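Local atomic coordinates of 50S ribosomal protein L16 arginine hydroxylase (Escherichia coli, PDB entry 4CCL), a protein that catalyses the iron- and 2-oxoglutarate-dependent 3-hydroxylation of an arginine in ribosomal protein uL16. Residues T77-H88 with D110-G121; G120-Q128 with D158-E166. One frame throughout, in Å; residues are numbered along the deposited sequence.

Contact 1: T77-H88 with D110-G121. With SO4 (sulfate ion), chain L.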
loop_
_atom_site.group_PDB
_atom_site.type_symbol
_atom_site.label_atom_id
_atom_site.label_comp_id
_atom_site.label_asym_id
_atom_site.label_seq_id
_atom_site.Cartn_x
_atom_site.Cartn_y
_atom_site.Cartn_z
ATOM N N THR B 77 15.133 32.038 31.087
ATOM C CA THR B 77 16.089 30.951 30.925
ATOM C C THR B 77 15.458 29.606 30.529
ATOM O O THR B 77 14.257 29.379 30.713
ATOM C CB THR B 77 16.923 30.780 32.227
ATOM O OG1 THR B 77 18.285 30.477 31.908
ATOM C CG2 THR B 77 16.349 29.689 33.112
ATOM N N ASN B 78 16.289 28.735 29.961
ATOM C CA ASN B 78 15.962 27.323 29.753
ATOM C C ASN B 78 14.738 26.974 28.897
ATOM O O ASN B 78 14.071 25.973 29.161
ATOM C CB ASN B 78 15.870 26.601 31.104
ATOM C CG ASN B 78 17.227 26.386 31.744
ATOM O OD1 ASN B 78 18.262 26.467 31.080
ATOM N ND2 ASN B 78 17.228 26.097 33.039
ATOM N N TRP B 79 14.443 27.773 27.877
ATOM C CA TRP B 79 13.353 27.426 26.964
ATOM C C TRP B 79 13.605 27.858 25.523
ATOM O O TRP B 79 14.428 28.737 25.263
ATOM C CB TRP B 79 12.012 27.971 27.465
ATOM C CG TRP B 79 11.910 29.465 27.493
ATOM C CD1 TRP B 79 12.185 30.286 28.548
ATOM C CD2 TRP B 79 11.483 30.319 26.421
ATOM N NE1 TRP B 79 11.966 31.597 28.197
ATOM C CE2 TRP B 79 11.535 31.643 26.900
ATOM C CE3 TRP B 79 11.070 30.091 25.106
ATOM C CZ2 TRP B 79 11.185 32.736 26.107
ATOM C CZ3 TRP B 79 10.722 31.178 24.321
ATOM C CH2 TRP B 79 10.783 32.483 24.824
ATOM N N SER B 80 12.889 27.234 24.593
ATOM C CA SER B 80 13.011 27.588 23.184
ATOM C C SER B 80 11.708 27.413 22.407
ATOM O O SER B 80 10.954 26.460 22.625
ATOM C CB SER B 80 14.129 26.776 22.527
ATOM O OG SER B 80 14.247 27.089 21.150
ATOM N N LEU B 81 11.469 28.338 21.485
ATOM C CA LEU B 81 10.315 28.293 20.598
ATOM C C LEU B 81 10.745 27.833 19.210
ATOM O O LEU B 81 11.615 28.443 18.589
ATOM C CB LEU B 81 9.656 29.673 20.510
ATOM C CG LEU B 81 8.576 29.844 19.438
ATOM C CD1 LEU B 81 7.425 28.870 19.662
ATOM C CD2 LEU B 81 8.076 31.282 19.404
ATOM N N LEU B 82 10.136 26.751 18.736
ATOM C CA LEU B 82 10.431 26.210 17.414
ATOM C C LEU B 82 9.245 26.350 16.467
ATOM O O LEU B 82 8.144 25.897 16.767
ATOM C CB LEU B 82 10.834 24.737 17.511
ATOM C CG LEU B 82 12.193 24.404 18.131
ATOM C CD1 LEU B 82 12.095 24.237 19.641
ATOM C CD2 LEU B 82 12.781 23.160 17.485
ATOM N N VAL B 83 9.480 26.974 15.318
ATOM C CA VAL B 83 8.438 27.156 14.316
ATOM C C VAL B 83 8.827 26.525 12.980
ATOM O O VAL B 83 9.860 26.862 12.399
ATOM C CB VAL B 83 8.117 28.645 14.099
ATOM C CG1 VAL B 83 7.119 28.808 12.963
ATOM C CG2 VAL B 83 7.581 29.263 15.381
ATOM N N GLN B 84 7.985 25.610 12.505
ATOM C CA GLN B 84 8.226 24.884 11.260
ATOM C C GLN B 84 7.828 25.691 10.029
ATOM O O GLN B 84 6.864 26.454 10.064
ATOM C CB GLN B 84 7.437 23.573 11.261
ATOM C CG GLN B 84 7.789 22.625 12.389
ATOM C CD GLN B 84 9.072 21.863 12.131
ATOM O OE1 GLN B 84 9.449 21.634 10.982
ATOM N NE2 GLN B 84 9.753 21.472 13.201
ATOM N N ALA B 85 8.579 25.505 8.944
ATOM C CA ALA B 85 8.229 26.030 7.621
ATOM C C ALA B 85 7.879 27.519 7.583
ATOM O O ALA B 85 6.837 27.899 7.049
ATOM C CB ALA B 85 7.097 25.206 7.013
ATOM N N VAL B 86 8.749 28.354 8.145
ATOM C CA VAL B 86 8.517 29.796 8.172
ATOM C C VAL B 86 8.500 30.369 6.754
ATOM O O VAL B 86 7.791 31.339 6.472
ATOM C CB VAL B 86 9.584 30.516 9.028
ATOM C CG1 VAL B 86 9.415 32.030 8.963
ATOM C CG2 VAL B 86 9.510 30.041 10.466
ATOM N N ASN B 87 9.249 29.734 5.855
ATOM C CA ASN B 87 9.331 30.186 4.469
ATOM C C ASN B 87 7.977 30.174 3.758
ATOM O O ASN B 87 7.821 30.765 2.689
ATOM C CB ASN B 87 10.356 29.359 3.686
ATOM C CG ASN B 87 10.123 27.868 3.814
ATOM O OD1 ASN B 87 10.033 27.336 4.920
ATOM N ND2 ASN B 87 10.015 27.186 2.681
ATOM N N HIS B 88 7.006 29.492 4.356
ATOM C CA HIS B 88 5.640 29.506 3.850
ATOM C C HIS B 88 4.960 30.840 4.156
ATOM O O HIS B 88 4.338 31.442 3.281
ATOM C CB HIS B 88 4.826 28.347 4.439
ATOM C CG HIS B 88 5.289 26.989 4.003
ATOM N ND1 HIS B 88 4.538 25.852 4.188
ATOM C CD2 HIS B 88 6.433 26.592 3.391
ATOM C CE1 HIS B 88 5.196 24.808 3.710
ATOM N NE2 HIS B 88 6.346 25.230 3.222
ATOM N N ASP B 110 12.387 22.515 3.926
ATOM C CA ASP B 110 11.823 23.782 4.392
ATOM C C ASP B 110 12.751 24.466 5.397
ATOM O O ASP B 110 13.806 23.935 5.744
ATOM C CB ASP B 110 10.448 23.563 5.038
ATOM C CG ASP B 110 9.321 23.522 4.023
ATOM O OD1 ASP B 110 9.315 24.365 3.101
ATOM O OD2 ASP B 110 8.453 22.631 4.134
ATOM N N LEU B 111 12.327 25.633 5.877
ATOM C CA LEU B 111 13.106 26.438 6.813
ATOM C C LEU B 111 12.398 26.502 8.165
ATOM O O LEU B 111 11.321 27.092 8.274
ATOM C CB LEU B 111 13.281 27.854 6.245
ATOM C CG LEU B 111 14.364 28.824 6.747
ATOM C CD1 LEU B 111 14.129 29.306 8.165
ATOM C CD2 LEU B 111 15.736 28.201 6.634
HETATM N N MSE B 112 13.001 25.916 9.196
HETATM C CA MSE B 112 12.418 26.020 10.534
HETATM C C MSE B 112 13.267 26.934 11.417
HETATM O O MSE B 112 14.493 26.858 11.406
HETATM C CB MSE B 112 12.208 24.634 11.169
HETATM C CG MSE B 112 13.349 24.115 12.044
HETATM SE SE MSE B 112 13.265 24.722 13.911
HETATM C CE MSE B 112 14.846 23.797 14.567
ATOM N N ILE B 113 12.609 27.816 12.163
ATOM C CA ILE B 113 13.322 28.795 12.982
ATOM C C ILE B 113 13.151 28.510 14.469
ATOM O O ILE B 113 12.057 28.181 14.916
ATOM C CB ILE B 113 12.830 30.232 12.697
ATOM C CG1 ILE B 113 12.997 30.566 11.217
ATOM C CG2 ILE B 113 13.578 31.247 13.558
ATOM C CD1 ILE B 113 12.581 31.971 10.852
ATOM N N SER B 114 14.230 28.636 15.235
ATOM C CA SER B 114 14.123 28.516 16.683
ATOM C C SER B 114 14.644 29.765 17.388
ATOM O O SER B 114 15.707 30.281 17.048
ATOM C CB SER B 114 14.859 27.273 17.193
ATOM O OG SER B 114 16.265 27.427 17.098
ATOM N N PHE B 115 13.883 30.253 18.363
ATOM C CA PHE B 115 14.356 31.316 19.241
ATOM C C PHE B 115 14.581 30.748 20.630
ATOM O O PHE B 115 13.677 30.163 21.219
ATOM C CB PHE B 115 13.359 32.476 19.311
ATOM C CG PHE B 115 13.673 33.479 20.392
ATOM C CD1 PHE B 115 14.705 34.390 20.236
ATOM C CD2 PHE B 115 12.932 33.509 21.563
ATOM C CE1 PHE B 115 14.995 35.310 21.227
ATOM C CE2 PHE B 115 13.216 34.428 22.556
ATOM C CZ PHE B 115 14.249 35.329 22.388
ATOM N N SER B 116 15.787 30.924 21.156
ATOM C CA SER B 116 16.107 30.392 22.474
ATOM C C SER B 116 16.733 31.424 23.413
ATOM O O SER B 116 17.659 32.141 23.043
ATOM C CB SER B 116 17.016 29.164 22.349
ATOM O OG SER B 116 18.124 29.431 21.506
ATOM N N VAL B 117 16.211 31.489 24.633
ATOM C CA VAL B 117 16.816 32.266 25.706
ATOM C C VAL B 117 17.945 31.404 26.277
ATOM O O VAL B 117 17.978 30.205 26.003
ATOM C CB VAL B 117 15.772 32.584 26.788
ATOM C CG1 VAL B 117 14.645 33.414 26.200
ATOM C CG2 VAL B 117 15.238 31.301 27.387
ATOM N N PRO B 118 18.879 31.999 27.048
ATOM C CA PRO B 118 20.035 31.235 27.540
ATOM C C PRO B 118 19.666 29.926 28.234
ATOM O O PRO B 118 18.774 29.898 29.080
ATOM C CB PRO B 118 20.672 32.193 28.547
ATOM C CG PRO B 118 20.362 33.534 28.014
ATOM C CD PRO B 118 19.004 33.433 27.372
ATOM N N GLY B 119 20.359 28.853 27.866
ATOM C CA GLY B 119 20.045 27.527 28.361
ATOM C C GLY B 119 18.972 26.843 27.534
ATOM O O GLY B 119 18.794 25.627 27.614
ATOM N N GLY B 120 18.260 27.628 26.731
ATOM C CA GLY B 120 17.186 27.109 25.904
ATOM C C GLY B 120 17.691 26.237 24.773
ATOM O O GLY B 120 18.729 26.517 24.172
ATOM N N GLY B 121 16.950 25.175 24.477
ATOM C CA GLY B 121 17.366 24.235 23.454
ATOM C C GLY B 121 16.526 22.974 23.423
ATOM O O GLY B 121 15.688 22.751 24.293
HETATM S S SO4 L . 17.343 24.047 17.149
HETATM O O1 SO4 L . 17.547 25.143 16.205
HETATM O O2 SO4 L . 17.442 22.767 16.451
HETATM O O3 SO4 L . 18.368 24.093 18.187
HETATM O O4 SO4 L . 16.021 24.183 17.749
#
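Leu81 faces Phe115, and Val83 faces Ile113, as hydrogen-bonded pairs in the antiparallel sheet of the cupin-type (JmjC) fold, where strand 51-57 flanks 79-83 and strand 195-202 flanks 108-116; Ser80 with Ser116 and Leu82 with Ser114 are the non-hydrogen-bonded pairs. The N-to-C directions of the two strand segments are 164° apart, and each hydrogen-bonded pair exchanges two N-H...O bonds. Beyond the strands, Pro118 O in the type II turn from Val117 to Gly120 accepts from Thr77 OG1 and, at 2.9 Å, from Asn78 N, the donors arriving from opposite faces of its carbonyl plane.

A polar cluster closes the other end. Asn87 uses both amide atoms: ND2 lies 2.9 Å from Asp110 OD1, on its anti side, while OD1 takes Leu111 N (3.0 Å) from well above the amide plane. CG of Asn87 sits between its own N and carbonyl carbon (chi1 52°), which aims the amide at the strand. His88 NE2 adds a weak bond to Asp110 OD1, 3.1 Å; its ND1 pairs with Glu278 O.

Among apolar contacts, Val117 CG2 stands over the Trp79 indole, 3.5 Å from the five-membered ring centroid, a CH-pi contact, while Trp79 NE1 bonds Gly75 O. On the opposite face Leu82 CD2 touches CE of selenomethionine Met112 at 3.6 Å.

The buried Asp110 carboxylate, with two donors on OD1, one weak, and His277 on OD2, is probably ionised. The sulfate, probably from the crystallisation liquor, is held by Ser114 OG (to O1, 2.8 Å) and Arg140, both inferred to bind substrate, consistent with a 2-oxoglutarate carboxylate site.

Contact 2: G120-Q128 with D158-E166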
loop_
_atom_site.group_PDB
_atom_site.type_symbol
_atom_site.label_atom_id
_atom_site.label_comp_id
_atom_site.label_asym_id
_atom_site.label_seq_id
_atom_site.Cartn_x
_atom_site.Cartn_y
_atom_site.Cartn_z
ATOM N N GLY B 120 18.260 27.628 26.731
ATOM C CA GLY B 120 17.186 27.109 25.904
ATOM C C GLY B 120 17.691 26.237 24.773
ATOM O O GLY B 120 18.729 26.517 24.172
ATOM N N GLY B 121 16.950 25.175 24.477
ATOM C CA GLY B 121 17.366 24.235 23.454
ATOM C C GLY B 121 16.526 22.974 23.423
ATOM O O GLY B 121 15.688 22.751 24.293
ATOM N N VAL B 122 16.747 22.149 22.406
ATOM C CA VAL B 122 15.938 20.956 22.202
ATOM C C VAL B 122 16.571 19.680 22.800
ATOM O O VAL B 122 15.948 18.613 22.828
ATOM C CB VAL B 122 15.589 20.815 20.693
ATOM C CG1 VAL B 122 16.271 19.609 20.056
ATOM C CG2 VAL B 122 14.078 20.793 20.488
ATOM N N GLY B 123 17.782 19.814 23.336
ATOM C CA GLY B 123 18.513 18.677 23.882
ATOM C C GLY B 123 19.326 17.952 22.820
ATOM O O GLY B 123 19.286 18.336 21.650
ATOM N N PRO B 124 20.072 16.901 23.212
ATOM C CA PRO B 124 20.808 16.135 22.199
ATOM C C PRO B 124 19.864 15.274 21.371
ATOM O O PRO B 124 18.944 14.689 21.937
ATOM C CB PRO B 124 21.739 15.235 23.028
ATOM C CG PRO B 124 21.438 15.523 24.481
ATOM C CD PRO B 124 20.135 16.260 24.534
ATOM N N HIS B 125 20.086 15.186 20.062
ATOM C CA HIS B 125 19.201 14.391 19.210
ATOM C C HIS B 125 19.812 13.952 17.880
ATOM O O HIS B 125 20.812 14.507 17.422
ATOM C CB HIS B 125 17.875 15.122 18.971
ATOM C CG HIS B 125 18.022 16.420 18.240
ATOM N ND1 HIS B 125 17.482 16.633 16.991
ATOM C CD2 HIS B 125 18.650 17.570 18.582
ATOM C CE1 HIS B 125 17.769 17.860 16.594
ATOM N NE2 HIS B 125 18.475 18.449 17.539
ATOM N N LEU B 126 19.183 12.953 17.267
ATOM C CA LEU B 126 19.562 12.466 15.947
ATOM C C LEU B 126 18.511 12.871 14.919
ATOM O O LEU B 126 17.327 12.973 15.239
ATOM C CB LEU B 126 19.696 10.939 15.964
ATOM C CG LEU B 126 21.054 10.373 16.376
ATOM C CD1 LEU B 126 21.038 8.859 16.357
ATOM C CD2 LEU B 126 22.118 10.897 15.444
ATOM N N ASP B 127 18.950 13.111 13.689
ATOM C CA ASP B 127 18.035 13.341 12.577
ATOM C C ASP B 127 18.291 12.289 11.510
ATOM O O ASP B 127 19.374 11.709 11.456
ATOM C CB ASP B 127 18.229 14.738 11.979
ATOM C CG ASP B 127 17.649 15.835 12.849
ATOM O OD1 ASP B 127 16.912 15.514 13.804
ATOM O OD2 ASP B 127 17.923 17.022 12.567
ATOM N N GLN B 128 17.294 12.024 10.674
ATOM C CA GLN B 128 17.495 11.150 9.522
ATOM C C GLN B 128 17.814 11.948 8.266
ATOM O O GLN B 128 17.940 11.388 7.176
ATOM C CB GLN B 128 16.296 10.225 9.291
ATOM C CG GLN B 128 16.231 9.044 10.249
ATOM C CD GLN B 128 17.536 8.263 10.314
ATOM O OE1 GLN B 128 17.979 7.871 11.393
ATOM N NE2 GLN B 128 18.152 8.029 9.158
ATOM N N ASP B 158 6.702 13.392 23.494
ATOM C CA ASP B 158 6.705 14.202 22.283
ATOM C C ASP B 158 8.099 14.665 21.870
ATOM O O ASP B 158 8.250 15.408 20.899
ATOM C CB ASP B 158 5.783 15.406 22.459
ATOM C CG ASP B 158 4.978 15.699 21.218
ATOM O OD1 ASP B 158 4.043 14.926 20.920
ATOM O OD2 ASP B 158 5.286 16.695 20.536
ATOM N N LEU B 159 9.113 14.230 22.610
ATOM C CA LEU B 159 10.457 14.768 22.452
ATOM C C LEU B 159 11.517 13.663 22.403
ATOM O O LEU B 159 11.672 12.900 23.357
ATOM C CB LEU B 159 10.727 15.746 23.601
ATOM C CG LEU B 159 11.998 16.590 23.719
ATOM C CD1 LEU B 159 13.058 15.867 24.534
ATOM C CD2 LEU B 159 12.524 17.018 22.358
ATOM N N LEU B 160 12.252 13.593 21.293
ATOM C CA LEU B 160 13.274 12.563 21.100
ATOM C C LEU B 160 14.674 13.043 21.462
ATOM O O LEU B 160 15.093 14.130 21.061
ATOM C CB LEU B 160 13.280 12.060 19.654
ATOM C CG LEU B 160 12.551 10.750 19.347
ATOM C CD1 LEU B 160 13.026 9.625 20.262
ATOM C CD2 LEU B 160 11.050 10.946 19.452
ATOM N N GLN B 161 15.397 12.214 22.208
ATOM C CA GLN B 161 16.761 12.531 22.609
ATOM C C GLN B 161 17.657 11.299 22.632
ATOM O O GLN B 161 17.178 10.165 22.602
ATOM C CB GLN B 161 16.783 13.203 23.985
ATOM C CG GLN B 161 16.364 14.660 23.978
ATOM C CD GLN B 161 16.522 15.319 25.336
ATOM O OE1 GLN B 161 16.971 14.692 26.293
ATOM N NE2 GLN B 161 16.157 16.594 25.424
ATOM N N VAL B 162 18.963 11.533 22.678
ATOM C CA VAL B 162 19.921 10.457 22.878
ATOM C C VAL B 162 20.684 10.705 24.171
ATOM O O VAL B 162 20.480 11.721 24.836
ATOM C CB VAL B 162 20.929 10.373 21.716
ATOM C CG1 VAL B 162 20.218 10.053 20.413
ATOM C CG2 VAL B 162 21.711 11.675 21.594
ATOM N N ASP B 163 21.571 9.780 24.520
ATOM C CA ASP B 163 22.420 9.955 25.690
ATOM C C ASP B 163 23.505 10.972 25.349
ATOM O O ASP B 163 23.839 11.144 24.175
ATOM C CB ASP B 163 23.036 8.616 26.109
ATOM C CG ASP B 163 21.986 7.566 26.424
ATOM O OD1 ASP B 163 20.817 7.941 26.662
ATOM O OD2 ASP B 163 22.327 6.365 26.427
ATOM N N PRO B 164 24.048 11.665 26.366
ATOM C CA PRO B 164 25.109 12.643 26.101
ATOM C C PRO B 164 26.295 12.001 25.391
ATOM O O PRO B 164 26.606 10.836 25.633
ATOM C CB PRO B 164 25.515 13.118 27.504
ATOM C CG PRO B 164 24.989 12.078 28.442
ATOM C CD PRO B 164 23.729 11.581 27.800
ATOM N N PHE B 165 26.940 12.762 24.516
ATOM C CA PHE B 165 27.965 12.215 23.641
ATOM C C PHE B 165 29.265 13.000 23.731
ATOM O O PHE B 165 29.281 14.157 24.150
ATOM C CB PHE B 165 27.460 12.210 22.195
ATOM C CG PHE B 165 26.913 13.536 21.743
ATOM C CD1 PHE B 165 27.748 14.501 21.204
ATOM C CD2 PHE B 165 25.561 13.819 21.858
ATOM C CE1 PHE B 165 27.249 15.720 20.790
ATOM C CE2 PHE B 165 25.055 15.038 21.446
ATOM C CZ PHE B 165 25.901 15.988 20.911
ATOM N N GLU B 166 30.357 12.354 23.335
ATOM C CA GLU B 166 31.643 13.019 23.217
ATOM C C GLU B 166 31.671 13.774 21.897
ATOM O O GLU B 166 31.511 13.181 20.829
ATOM C CB GLU B 166 32.771 11.992 23.270
ATOM C CG GLU B 166 34.138 12.536 22.909
ATOM C CD GLU B 166 35.231 11.507 23.104
ATOM O OE1 GLU B 166 35.023 10.565 23.898
ATOM O OE2 GLU B 166 36.294 11.635 22.461
HETATM O O HOH W 1 14.998 16.652 20.277
#
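His125 is the first ligand of the HXD...H facial triad (His125, Asp127, His187) that binds the catalytic iron in this JmjC oxygenase, and its backbone lies against Gln161, the two CA atoms 4.6 Å apart. The backbones run 67° apart end to end, so they cross instead of pairing along their length. One backbone bond marks the crossing: Val162 N reaches Pro124 O at 3.2 Å, from 54° above the carbonyl plane. Beside it, His125 CB rests on Leu160 O (3.6 Å). The imidazole itself leads away from 158-166, because CG sits between the backbone N and carbonyl carbon (chi1 63°); ND1 then has a weak bond to Asp127 OD1.

Gln161 supplies the side-chain link. Its chain is extended beyond CG and runs past the Pro124 ring, bringing NE2 to Val122 O at 3.3 Å; the same nitrogen lies against Gly123, where a CB would clash with it. A water bonded to Leu160 O (2.6 Å) makes a second, weak link to Val122 O. With Gln161 cut back to an alanine, Val122 O is likely to lose its amide donor, keeping only the weak water link, and a gap would probably open beside Pro124.

Pro124 CB packs on two apolar groups, Val162 CG2 (3.8 Å) and the Phe165 ring, met at its edge by way of CE2 (3.7 Å). The Leu126 side chain crosses Val162 at about a right angle, its CG nearest Val162 CG1.

The 120-128 loop joins strands 108-116 and 131-135. Strand 187-191 receives Pro124 and Phe165 on Glu188 and sets His187 edge-to-face with His125, while strand 60-65 meets Leu159 and Gln161 through Val63 and Trp61.

Overall arrangement
Contact 1 leads along the chain straight into contact 2: they share Gly120 and Gly121, and their centres are 15 Å apart. Leu82 CD2 of 77-88 packs on Val122 CG2 of the 120-128 loop at 4.0 Å, joining them directly. Both border one pocket. From contact 1, the Ser116 side chain comes within about 3 Å of that of Arg140, inferred, like Ser114, to bind substrate; from contact 2, the Val122 side chain lies about 4 Å from the sulfate. Nearest side-chain atoms of Met112 and His125 are about 7 Å apart, so the strand beside the sulfate also approaches the iron ligands carried by the loop.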